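Local coordinates for NO-binding heme-dependent sensor protein (Shewanella oneidensis, PDB 4U9B) that binds nitric oxide at its heme as an H-NOX gas sensor protein and also holds a zinc ion, at residues L138-E143 / C164-A169; L145-A150 / Q155-S160; I159-C164 / D170-I175. All coordinates share one frame; numbering follows the deposited sequence.

Contact 1. Residues L138-E143 / C164-A169; sequences LCFCAE and CMHTGA. With ZN (zinc ion), chain D; HEM (protoporphyrin IX containing Fe), chain B.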
loop_
_atom_site.group_PDB
_atom_site.type_symbol
_atom_site.label_atom_id
_atom_site.label_comp_id
_atom_site.label_asym_id
_atom_site.label_seq_id
_atom_site.Cartn_x
_atom_site.Cartn_y
_atom_site.Cartn_z
ATOM N N LEU A 138 4.512 3.733 -6.238
ATOM C CA LEU A 138 4.245 3.541 -4.811
ATOM C C LEU A 138 4.955 2.312 -4.246
ATOM O O LEU A 138 4.399 1.577 -3.429
ATOM C CB LEU A 138 2.735 3.426 -4.578
ATOM C CG LEU A 138 1.958 4.742 -4.618
ATOM C CD1 LEU A 138 0.467 4.474 -4.753
ATOM C CD2 LEU A 138 2.236 5.555 -3.365
ATOM N N CYS A 139 6.193 2.099 -4.668
ATOM C CA CYS A 139 6.953 0.938 -4.214
ATOM C C CYS A 139 7.171 0.961 -2.704
ATOM O O CYS A 139 7.280 -0.090 -2.074
ATOM C CB CYS A 139 8.298 0.866 -4.934
ATOM S SG CYS A 139 9.332 2.323 -4.706
ATOM N N PHE A 140 7.228 2.153 -2.116
ATOM C CA PHE A 140 7.432 2.250 -0.675
ATOM C C PHE A 140 6.153 1.873 0.062
ATOM O O PHE A 140 6.201 1.385 1.194
ATOM C CB PHE A 140 7.899 3.653 -0.278
ATOM C CG PHE A 140 9.391 3.826 -0.328
ATOM C CD1 PHE A 140 10.046 3.978 -1.537
ATOM C CD2 PHE A 140 10.139 3.830 0.838
ATOM C CE1 PHE A 140 11.417 4.135 -1.584
ATOM C CE2 PHE A 140 11.514 3.986 0.796
ATOM C CZ PHE A 140 12.152 4.136 -0.418
ATOM N N CYS A 141 5.011 2.079 -0.585
ATOM C CA CYS A 141 3.743 1.619 -0.033
ATOM C C CYS A 141 3.701 0.093 -0.102
ATOM O O CYS A 141 3.211 -0.567 0.816
ATOM C CB CYS A 141 2.563 2.239 -0.790
ATOM S SG CYS A 141 0.928 1.857 -0.104
ATOM N N ALA A 142 4.231 -0.460 -1.188
ATOM C CA ALA A 142 4.329 -1.911 -1.341
ATOM C C ALA A 142 5.213 -2.498 -0.250
ATOM O O ALA A 142 4.887 -3.530 0.345
ATOM C CB ALA A 142 4.879 -2.271 -2.718
ATOM N N GLU A 143 6.341 -1.842 0.003
ATOM C CA GLU A 143 7.271 -2.298 1.026
ATOM C C GLU A 143 6.568 -2.283 2.379
ATOM O O GLU A 143 6.652 -3.242 3.145
ATOM C CB GLU A 143 8.535 -1.419 1.047
ATOM C CG GLU A 143 9.641 -1.958 1.938
ATOM C CD GLU A 143 10.952 -1.199 1.812
ATOM O OE1 GLU A 143 11.339 -0.823 0.685
ATOM O OE2 GLU A 143 11.605 -0.989 2.850
ATOM N N CYS A 164 15.180 0.368 -8.076
ATOM C CA CYS A 164 14.046 1.229 -7.757
ATOM C C CYS A 164 13.737 2.237 -8.853
ATOM O O CYS A 164 14.637 2.842 -9.438
ATOM C CB CYS A 164 14.301 1.969 -6.444
ATOM S SG CYS A 164 12.882 2.916 -5.855
ATOM N N MET A 165 12.444 2.416 -9.108
ATOM C CA MET A 165 11.964 3.366 -10.101
ATOM C C MET A 165 12.347 4.800 -9.756
ATOM O O MET A 165 12.507 5.641 -10.642
ATOM C CB MET A 165 10.443 3.268 -10.231
ATOM C CG MET A 165 9.937 1.915 -10.701
ATOM S SD MET A 165 8.136 1.848 -10.821
ATOM C CE MET A 165 7.867 2.853 -12.273
ATOM N N HIS A 166 12.485 5.084 -8.465
ATOM C CA HIS A 166 12.769 6.445 -8.023
ATOM C C HIS A 166 14.181 6.894 -8.392
ATOM O O HIS A 166 14.519 8.067 -8.228
ATOM C CB HIS A 166 12.568 6.566 -6.513
ATOM C CG HIS A 166 11.143 6.425 -6.083
ATOM N ND1 HIS A 166 10.162 7.322 -6.452
ATOM C CD2 HIS A 166 10.530 5.491 -5.319
ATOM C CE1 HIS A 166 9.007 6.944 -5.933
ATOM N NE2 HIS A 166 9.203 5.838 -5.240
ATOM N N THR A 167 14.999 5.969 -8.889
ATOM C CA THR A 167 16.351 6.310 -9.336
ATOM C C THR A 167 16.473 6.204 -10.854
ATOM O O THR A 167 17.551 6.418 -11.406
ATOM C CB THR A 167 17.419 5.413 -8.679
ATOM O OG1 THR A 167 17.416 4.114 -9.288
ATOM C CG2 THR A 167 17.167 5.285 -7.186
ATOM N N GLY A 168 15.369 5.871 -11.520
ATOM C CA GLY A 168 15.316 5.873 -12.973
ATOM C C GLY A 168 14.976 4.534 -13.601
ATOM O O GLY A 168 14.683 4.469 -14.793
ATOM N N ALA A 169 15.019 3.464 -12.813
ATOM C CA ALA A 169 14.702 2.131 -13.322
ATOM C C ALA A 169 13.239 2.061 -13.747
ATOM O O ALA A 169 12.431 2.888 -13.326
ATOM C CB ALA A 169 15.004 1.074 -12.273
HETATM ZN ZN ZN D . 11.262 1.368 -5.582
HETATM C CHA HEM B . -3.436 -0.930 -4.286
HETATM C CHB HEM B . 0.432 -3.632 -3.208
HETATM C CHC HEM B . -2.298 -6.541 -0.493
HETATM C CHD HEM B . -6.230 -4.565 -2.531
HETATM C C1A HEM B . -2.137 -1.316 -4.066
HETATM C C2A HEM B . -0.961 -0.474 -4.173
HETATM C C3A HEM B . 0.101 -1.228 -3.870
HETATM C C4A HEM B . -0.359 -2.564 -3.565
HETATM C CMA HEM B . 1.573 -0.783 -3.840
HETATM C CAA HEM B . -0.938 1.021 -4.565
HETATM C CBA HEM B . -1.293 1.207 -6.042
HETATM C CGA HEM B . -0.096 1.104 -6.961
HETATM O O1A HEM B . -0.281 1.271 -8.198
HETATM O O2A HEM B . 1.045 0.859 -6.486
HETATM C C1B HEM B . 0.054 -4.622 -2.335
HETATM C C2B HEM B . 0.945 -5.513 -1.626
HETATM C C3B HEM B . 0.187 -6.337 -0.877
HETATM C C4B HEM B . -1.200 -5.959 -1.082
HETATM C CMB HEM B . 2.479 -5.461 -1.804
HETATM C CAB HEM B . 0.597 -7.473 0.090
HETATM C CBB HEM B . 1.817 -7.588 0.626
HETATM C C1C HEM B . -3.613 -6.266 -0.809
HETATM C C2C HEM B . -4.770 -6.921 -0.243
HETATM C C3C HEM B . -5.873 -6.403 -0.797
HETATM C C4C HEM B . -5.445 -5.377 -1.740
HETATM C CMC HEM B . -4.710 -8.039 0.819
HETATM C CAC HEM B . -7.309 -6.855 -0.427
HETATM C CBC HEM B . -8.391 -6.531 -1.143
HETATM C C1D HEM B . -5.853 -3.367 -3.095
HETATM C C2D HEM B . -6.779 -2.355 -3.546
HETATM C C3D HEM B . -5.910 -1.224 -4.092
HETATM C C4D HEM B . -4.545 -1.661 -3.923
HETATM C CMD HEM B . -8.318 -2.396 -3.480
HETATM C CAD HEM B . -6.382 0.109 -4.695
HETATM C CBD HEM B . -6.577 -0.032 -6.202
HETATM C CGD HEM B . -7.029 1.292 -6.757
HETATM O O1D HEM B . -6.798 2.321 -6.076
HETATM O O2D HEM B . -7.615 1.326 -7.873
HETATM N NA HEM B . -1.733 -2.585 -3.685
HETATM N NB HEM B . -1.242 -4.916 -1.980
HETATM N NC HEM B . -4.063 -5.329 -1.721
HETATM N ND HEM B . -4.551 -2.924 -3.333
HETATM FE FE HEM B . -2.901 -4.047 -2.855
HETATM O O HOH W 1 6.908 4.966 -3.242
#
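The sulfur of Cys164 is held by two groups: the zinc ion binds it at 2.3 Å, and the backbone N-H of His166 donates to it, 3.4 Å from N to SG and fairly straight at 160°, an N-H...S bond of the kind that commonly accompanies metal-bound cysteines. Cys139 gives the metal a second sulfur, and the two ligands, Cys139 SG and Cys164 SG, stand 3.8 Å apart, a spacing set by their common metal. Cysteine suits both places because a soft, compact sulfur binds zinc strongly from a short side chain. In Cys139 the sulfur sits between the backbone N and the carbonyl carbon (chi1 58°), which carries it from the first turn of helix 139-152 toward the 164-169 loop; His161 and Cys172 complete the site. Cys139 SG also packs against His166 CD2 at 3.4 Å, the sulfur standing oblique to the imidazole. The His166 ring is no ligand here. It lies beside Phe140 with the two planes at 55°, its CD2 meeting the phenyl edge at CE1, while its NE2 shares a water with the backbone N of Phe140, 3.0 Å from that N. Within the loop, Thr167 OG1 and Thr167 N both bond to Cys164 O and tighten the turn. Leu138, at the N-cap, packs on a heme propionate, and Ala142 on heme methyl groups. Zinc would draw charge from both sulfurs, and the His166 N-H from Cys164 SG in addition, consistent with thiolates kept stable where the helix that lines the heme pocket is tied to the loop.

Contact 2. Residues L145-A150 / Q155-S160; sequences LLFGAA and QKIQIS. With HEM (protoporphyrin IX containing Fe), chain B.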
loop_
_atom_site.group_PDB
_atom_site.type_symbol
_atom_site.label_atom_id
_atom_site.label_comp_id
_atom_site.label_asym_id
_atom_site.label_seq_id
_atom_site.Cartn_x
_atom_site.Cartn_y
_atom_site.Cartn_z
ATOM N N LEU A 145 3.302 -2.405 2.971
ATOM C CA LEU A 145 2.269 -3.440 2.974
ATOM C C LEU A 145 2.844 -4.827 3.246
ATOM O O LEU A 145 2.211 -5.651 3.909
ATOM C CB LEU A 145 1.522 -3.442 1.640
ATOM C CG LEU A 145 0.443 -2.367 1.515
ATOM C CD1 LEU A 145 0.133 -2.070 0.062
ATOM C CD2 LEU A 145 -0.808 -2.805 2.253
ATOM N N LEU A 146 4.039 -5.086 2.728
ATOM C CA LEU A 146 4.699 -6.365 2.954
ATOM C C LEU A 146 5.040 -6.532 4.428
ATOM O O LEU A 146 4.853 -7.608 4.996
ATOM C CB LEU A 146 5.957 -6.479 2.093
ATOM C CG LEU A 146 5.695 -6.712 0.603
ATOM C CD1 LEU A 146 6.918 -6.350 -0.220
ATOM C CD2 LEU A 146 5.298 -8.164 0.355
ATOM N N PHE A 147 5.533 -5.467 5.051
ATOM C CA PHE A 147 5.827 -5.503 6.478
ATOM C C PHE A 147 4.537 -5.673 7.274
ATOM O O PHE A 147 4.511 -6.364 8.292
ATOM C CB PHE A 147 6.560 -4.232 6.913
ATOM C CG PHE A 147 8.026 -4.236 6.594
ATOM C CD1 PHE A 147 8.893 -5.082 7.270
ATOM C CD2 PHE A 147 8.545 -3.386 5.632
ATOM C CE1 PHE A 147 10.245 -5.087 6.983
ATOM C CE2 PHE A 147 9.901 -3.385 5.346
ATOM C CZ PHE A 147 10.749 -4.238 6.021
ATOM N N GLY A 148 3.467 -5.039 6.804
ATOM C CA GLY A 148 2.169 -5.177 7.437
ATOM C C GLY A 148 1.682 -6.612 7.368
ATOM O O GLY A 148 1.170 -7.154 8.348
ATOM N N ALA A 149 1.844 -7.225 6.200
ATOM C CA ALA A 149 1.447 -8.612 5.998
ATOM C C ALA A 149 2.296 -9.538 6.860
ATOM O O ALA A 149 1.811 -10.543 7.369
ATOM C CB ALA A 149 1.572 -8.992 4.533
ATOM N N ALA A 150 3.569 -9.189 7.017
ATOM C CA ALA A 150 4.472 -9.971 7.850
ATOM C C ALA A 150 4.007 -9.949 9.307
ATOM O O ALA A 150 3.931 -10.993 9.958
ATOM C CB ALA A 150 5.887 -9.444 7.725
ATOM N N GLN A 155 5.384 -13.087 11.229
ATOM C CA GLN A 155 6.605 -13.456 10.526
ATOM C C GLN A 155 7.569 -12.278 10.487
ATOM O O GLN A 155 7.188 -11.179 10.098
ATOM C CB GLN A 155 6.269 -13.917 9.103
ATOM C CG GLN A 155 7.473 -14.305 8.256
ATOM C CD GLN A 155 8.209 -15.505 8.816
ATOM O OE1 GLN A 155 7.754 -16.641 8.688
ATOM N NE2 GLN A 155 9.348 -15.257 9.448
ATOM N N LYS A 156 8.813 -12.497 10.900
ATOM C CA LYS A 156 9.831 -11.458 10.792
ATOM C C LYS A 156 10.450 -11.492 9.398
ATOM O O LYS A 156 10.745 -12.565 8.878
ATOM C CB LYS A 156 10.915 -11.633 11.856
ATOM C CG LYS A 156 11.946 -10.516 11.850
ATOM C CD LYS A 156 13.051 -10.753 12.863
ATOM C CE LYS A 156 14.037 -9.593 12.886
ATOM N NZ LYS A 156 14.547 -9.247 11.527
ATOM N N ILE A 157 10.631 -10.320 8.793
ATOM C CA ILE A 157 11.221 -10.235 7.461
ATOM C C ILE A 157 12.239 -9.105 7.346
ATOM O O ILE A 157 12.278 -8.191 8.171
ATOM C CB ILE A 157 10.141 -10.035 6.367
ATOM C CG1 ILE A 157 9.405 -8.699 6.544
ATOM C CG2 ILE A 157 9.149 -11.188 6.391
ATOM C CD1 ILE A 157 8.602 -8.280 5.325
ATOM N N GLN A 158 13.062 -9.198 6.308
ATOM C CA GLN A 158 13.967 -8.131 5.909
ATOM C C GLN A 158 13.741 -7.905 4.418
ATOM O O GLN A 158 13.491 -8.864 3.686
ATOM C CB GLN A 158 15.424 -8.504 6.201
ATOM C CG GLN A 158 16.242 -7.405 6.848
ATOM C CD GLN A 158 17.611 -7.891 7.292
ATOM O OE1 GLN A 158 18.118 -8.899 6.795
ATOM N NE2 GLN A 158 18.212 -7.182 8.241
ATOM N N ILE A 159 13.803 -6.652 3.974
ATOM C CA ILE A 159 13.592 -6.335 2.564
ATOM C C ILE A 159 14.766 -5.557 1.987
ATOM O O ILE A 159 15.175 -4.527 2.528
ATOM C CB ILE A 159 12.291 -5.526 2.348
ATOM C CG1 ILE A 159 11.088 -6.344 2.831
ATOM C CG2 ILE A 159 12.126 -5.146 0.864
ATOM C CD1 ILE A 159 9.739 -5.678 2.630
ATOM N N SER A 160 15.302 -6.074 0.885
ATOM C CA SER A 160 16.289 -5.364 0.085
ATOM C C SER A 160 15.590 -4.797 -1.140
ATOM O O SER A 160 14.890 -5.509 -1.853
ATOM C CB SER A 160 17.438 -6.285 -0.327
ATOM O OG SER A 160 18.126 -6.774 0.813
HETATM C CHA HEM B . -3.436 -0.930 -4.286
HETATM C CHB HEM B . 0.432 -3.632 -3.208
HETATM C CHC HEM B . -2.298 -6.541 -0.493
HETATM C CHD HEM B . -6.230 -4.565 -2.531
HETATM C C1A HEM B . -2.137 -1.316 -4.066
HETATM C C2A HEM B . -0.961 -0.474 -4.173
HETATM C C3A HEM B . 0.101 -1.228 -3.870
HETATM C C4A HEM B . -0.359 -2.564 -3.565
HETATM C CMA HEM B . 1.573 -0.783 -3.840
HETATM C CAA HEM B . -0.938 1.021 -4.565
HETATM C CBA HEM B . -1.293 1.207 -6.042
HETATM C CGA HEM B . -0.096 1.104 -6.961
HETATM O O1A HEM B . -0.281 1.271 -8.198
HETATM O O2A HEM B . 1.045 0.859 -6.486
HETATM C C1B HEM B . 0.054 -4.622 -2.335
HETATM C C2B HEM B . 0.945 -5.513 -1.626
HETATM C C3B HEM B . 0.187 -6.337 -0.877
HETATM C C4B HEM B . -1.200 -5.959 -1.082
HETATM C CMB HEM B . 2.479 -5.461 -1.804
HETATM C CAB HEM B . 0.597 -7.473 0.090
HETATM C CBB HEM B . 1.817 -7.588 0.626
HETATM C C1C HEM B . -3.613 -6.266 -0.809
HETATM C C2C HEM B . -4.770 -6.921 -0.243
HETATM C C3C HEM B . -5.873 -6.403 -0.797
HETATM C C4C HEM B . -5.445 -5.377 -1.740
HETATM C CMC HEM B . -4.710 -8.039 0.819
HETATM C CAC HEM B . -7.309 -6.855 -0.427
HETATM C CBC HEM B . -8.391 -6.531 -1.143
HETATM C C1D HEM B . -5.853 -3.367 -3.095
HETATM C C2D HEM B . -6.779 -2.355 -3.546
HETATM C C3D HEM B . -5.910 -1.224 -4.092
HETATM C C4D HEM B . -4.545 -1.661 -3.923
HETATM C CMD HEM B . -8.318 -2.396 -3.480
HETATM C CAD HEM B . -6.382 0.109 -4.695
HETATM C CBD HEM B . -6.577 -0.032 -6.202
HETATM C CGD HEM B . -7.029 1.292 -6.757
HETATM O O1D HEM B . -6.798 2.321 -6.076
HETATM O O2D HEM B . -7.615 1.326 -7.873
HETATM N NA HEM B . -1.733 -2.585 -3.685
HETATM N NB HEM B . -1.242 -4.916 -1.980
HETATM N NC HEM B . -4.063 -5.329 -1.721
HETATM N ND HEM B . -4.551 -2.924 -3.333
HETATM FE FE HEM B . -2.901 -4.047 -2.855
#
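Phe147 and Ile159 reach for each other from opposite directions, and the methyl CD1 of Ile159 ends over one face of the phenyl ring, 4.0 Å from its centroid and 27° off the ring normal, a CH-pi contact. Ile157 meets the same ring differently: it crosses obliquely, its CG1 lying 3.7 Å from Phe147 CD1. The ring gets there because its CG stands anti to the carbonyl carbon (chi1 -80°), which swings it off the flank of helix 139-152 to the strand. Isoleucine suits both Ile157 and Ile159, since beta-branched chains fit a strand and both point at the helix. In Ile157 the CG1 branch sits between the backbone N and carbonyl carbon (chi1 64°), bringing it within 3.8 Å of Ala150 CB, where a small methyl lets helix and strand close up. Leu146 crosses Ile159 at about a right angle, with its CB 3.9 Å from Ile159 CD1, while its own CD2 turns to the heme vinyl carbon CBB at 3.5 Å. An alanine in place of Phe147 removes the ring, and would probably leave a gap beside Ile157 and Ile159 CD1 without its aromatic partner. Where the chain turns back, Gln155 N donates to Ala150 O at 2.8 Å, holding the nearly antiparallel helix and strand together at that end. Apart from that backbone bond the interface is apolar, so its cohesion comes from dispersion and the exclusion of water; Leu146 bridges strand and heme vinyl, while Leu145 packs on the porphyrin from the same helix.

Contact 3. Residues I159-C164 / D170-I175; sequences ISHDTC and DHCMLI. With ZN (zinc ion), chain D.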
loop_
_atom_site.group_PDB
_atom_site.type_symbol
_atom_site.label_atom_id
_atom_site.label_comp_id
_atom_site.label_asym_id
_atom_site.label_seq_id
_atom_site.Cartn_x
_atom_site.Cartn_y
_atom_site.Cartn_z
ATOM N N ILE A 159 13.803 -6.652 3.974
ATOM C CA ILE A 159 13.592 -6.335 2.564
ATOM C C ILE A 159 14.766 -5.557 1.987
ATOM O O ILE A 159 15.175 -4.527 2.528
ATOM C CB ILE A 159 12.291 -5.526 2.348
ATOM C CG1 ILE A 159 11.088 -6.344 2.831
ATOM C CG2 ILE A 159 12.126 -5.146 0.864
ATOM C CD1 ILE A 159 9.739 -5.678 2.630
ATOM N N SER A 160 15.302 -6.074 0.885
ATOM C CA SER A 160 16.289 -5.364 0.085
ATOM C C SER A 160 15.590 -4.797 -1.140
ATOM O O SER A 160 14.890 -5.509 -1.853
ATOM C CB SER A 160 17.438 -6.285 -0.327
ATOM O OG SER A 160 18.126 -6.774 0.813
ATOM N N HIS A 161 15.790 -3.508 -1.369
ATOM C CA HIS A 161 15.082 -2.769 -2.402
ATOM C C HIS A 161 16.138 -2.051 -3.243
ATOM O O HIS A 161 16.212 -0.822 -3.254
ATOM C CB HIS A 161 14.094 -1.805 -1.732
ATOM C CG HIS A 161 13.168 -1.094 -2.670
ATOM N ND1 HIS A 161 11.996 -0.511 -2.239
ATOM C CD2 HIS A 161 13.245 -0.844 -3.999
ATOM C CE1 HIS A 161 11.385 0.059 -3.262
ATOM N NE2 HIS A 161 12.124 -0.127 -4.342
ATOM N N ASP A 162 16.958 -2.838 -3.941
ATOM C CA ASP A 162 18.195 -2.339 -4.544
ATOM C C ASP A 162 18.051 -1.921 -6.009
ATOM O O ASP A 162 18.969 -1.335 -6.583
ATOM C CB ASP A 162 19.297 -3.395 -4.424
ATOM C CG ASP A 162 19.685 -3.677 -2.981
ATOM O OD1 ASP A 162 19.603 -2.754 -2.143
ATOM O OD2 ASP A 162 20.078 -4.823 -2.683
ATOM N N THR A 163 16.915 -2.250 -6.613
ATOM C CA THR A 163 16.514 -1.661 -7.886
ATOM C C THR A 163 15.242 -0.878 -7.609
ATOM O O THR A 163 14.332 -1.396 -6.961
ATOM C CB THR A 163 16.263 -2.721 -8.977
ATOM O OG1 THR A 163 17.423 -3.546 -9.129
ATOM C CG2 THR A 163 15.935 -2.058 -10.315
ATOM N N CYS A 164 15.180 0.368 -8.076
ATOM C CA CYS A 164 14.046 1.229 -7.757
ATOM C C CYS A 164 13.737 2.237 -8.853
ATOM O O CYS A 164 14.637 2.842 -9.438
ATOM C CB CYS A 164 14.301 1.969 -6.444
ATOM S SG CYS A 164 12.882 2.916 -5.855
ATOM N N ASP A 170 12.895 1.083 -14.581
ATOM C CA ASP A 170 11.510 0.947 -15.036
ATOM C C ASP A 170 10.722 -0.000 -14.133
ATOM O O ASP A 170 9.575 -0.343 -14.421
ATOM C CB ASP A 170 11.455 0.470 -16.493
ATOM C CG ASP A 170 12.064 -0.909 -16.701
ATOM O OD1 ASP A 170 12.360 -1.614 -15.714
ATOM O OD2 ASP A 170 12.237 -1.296 -17.877
ATOM N N HIS A 171 11.347 -0.414 -13.035
ATOM C CA HIS A 171 10.719 -1.313 -12.077
ATOM C C HIS A 171 11.498 -1.292 -10.773
ATOM O O HIS A 171 12.631 -0.805 -10.727
ATOM C CB HIS A 171 10.665 -2.744 -12.621
ATOM C CG HIS A 171 12.005 -3.408 -12.692
ATOM N ND1 HIS A 171 12.875 -3.214 -13.742
ATOM C CD2 HIS A 171 12.629 -4.252 -11.837
ATOM C CE1 HIS A 171 13.976 -3.916 -13.534
ATOM N NE2 HIS A 171 13.853 -4.552 -12.384
ATOM N N CYS A 172 10.883 -1.820 -9.721
ATOM C CA CYS A 172 11.571 -2.057 -8.459
ATOM C C CYS A 172 11.707 -3.551 -8.236
ATOM O O CYS A 172 10.876 -4.335 -8.693
ATOM C CB CYS A 172 10.819 -1.435 -7.285
ATOM S SG CYS A 172 10.452 0.311 -7.469
ATOM N N MET A 173 12.760 -3.926 -7.522
ATOM C CA MET A 173 12.982 -5.305 -7.121
ATOM C C MET A 173 13.119 -5.360 -5.609
ATOM O O MET A 173 14.075 -4.830 -5.041
ATOM C CB MET A 173 14.232 -5.874 -7.793
ATOM C CG MET A 173 14.443 -7.359 -7.551
ATOM S SD MET A 173 13.025 -8.370 -8.040
ATOM C CE MET A 173 12.838 -7.879 -9.750
ATOM N N LEU A 174 12.133 -5.974 -4.965
ATOM C CA LEU A 174 12.127 -6.133 -3.520
ATOM C C LEU A 174 12.435 -7.579 -3.167
ATOM O O LEU A 174 11.627 -8.473 -3.422
ATOM C CB LEU A 174 10.778 -5.713 -2.929
ATOM C CG LEU A 174 10.515 -4.204 -2.835
ATOM C CD1 LEU A 174 10.411 -3.567 -4.208
ATOM C CD2 LEU A 174 9.255 -3.930 -2.030
ATOM N N ILE A 175 13.612 -7.804 -2.596
ATOM C CA ILE A 175 14.004 -9.132 -2.150
ATOM C C ILE A 175 13.614 -9.289 -0.691
ATOM O O ILE A 175 14.100 -8.559 0.175
ATOM C CB ILE A 175 15.517 -9.377 -2.316
ATOM C CG1 ILE A 175 15.950 -9.102 -3.759
ATOM C CG2 ILE A 175 15.880 -10.801 -1.899
ATOM C CD1 ILE A 175 15.187 -9.891 -4.811
HETATM ZN ZN ZN D . 11.262 1.368 -5.582
HETATM O O HOH W 2 16.873 -8.981 2.119
HETATM O O HOH W 3 16.575 -5.611 -4.425
HETATM O O HOH W 4 16.275 -5.533 -11.463
#
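His161 leaves strand 156-163 with its CG anti to the backbone N (chi1 -173°), which lays the ring alongside Leu174, pointing the same way. Beyond CB, which serves as the stem, CG, CD2 and CE1 all lie against Leu174 CD1, for that methyl sits over the middle of the ring, 3.8 Å from its centroid and only 4° off the normal, a CH-pi contact. ND1 is hydrogen-bonded to Glu143 of helix 139-152. At the tip NE2 binds the zinc ion at 2.1 Å and touches Cys172 CB at 3.5 Å. Histidine suits this place because its two nitrogens serve metal and carboxylate at once. Cys172 SG adds a ligand at 2.3 Å from zinc. The strands pair antiparallel through a hydrogen-bonded pair, with Ser160 N to Ile175 O at 2.9 Å and Ile175 N to Ser160 O at 2.7 Å. Farther along, Met173 N donates to Thr163 O from above the carbonyl plane, and Thr163 CG2 lies over the face of the His171 ring, whose ND1 bonds Asp170 OD1 at 2.6 Å. Glu143 would probably fix the rotation of the His161 ring and make NE2 a stronger donor to zinc. The metal joins His161 of one strand to Cys172 of the other and, with Cys164, closes the turn end of the hairpin.

In the fold
Contacts 1 and 3 have centres about 7 Å apart and share Cys164 and the zinc ion; the centre of contact 2 lies about 16 Å from that of contact 1 and about 14 Å from that of contact 3. Along the chain, contact 2 is nested within the loop closed by contact 1, whereas the segments of contacts 1 and 3 alternate. Helix 139-152 serves contacts 1 and 2, and strand 156-163, outermost in the four-stranded antiparallel sheet, serves 2 and 3 beside its neighbour 172-179. The helix is thus tied to the hairpin by metal at its start and by apolar packing farther on. It also touches the heme, a route by which changes there could perhaps be passed on.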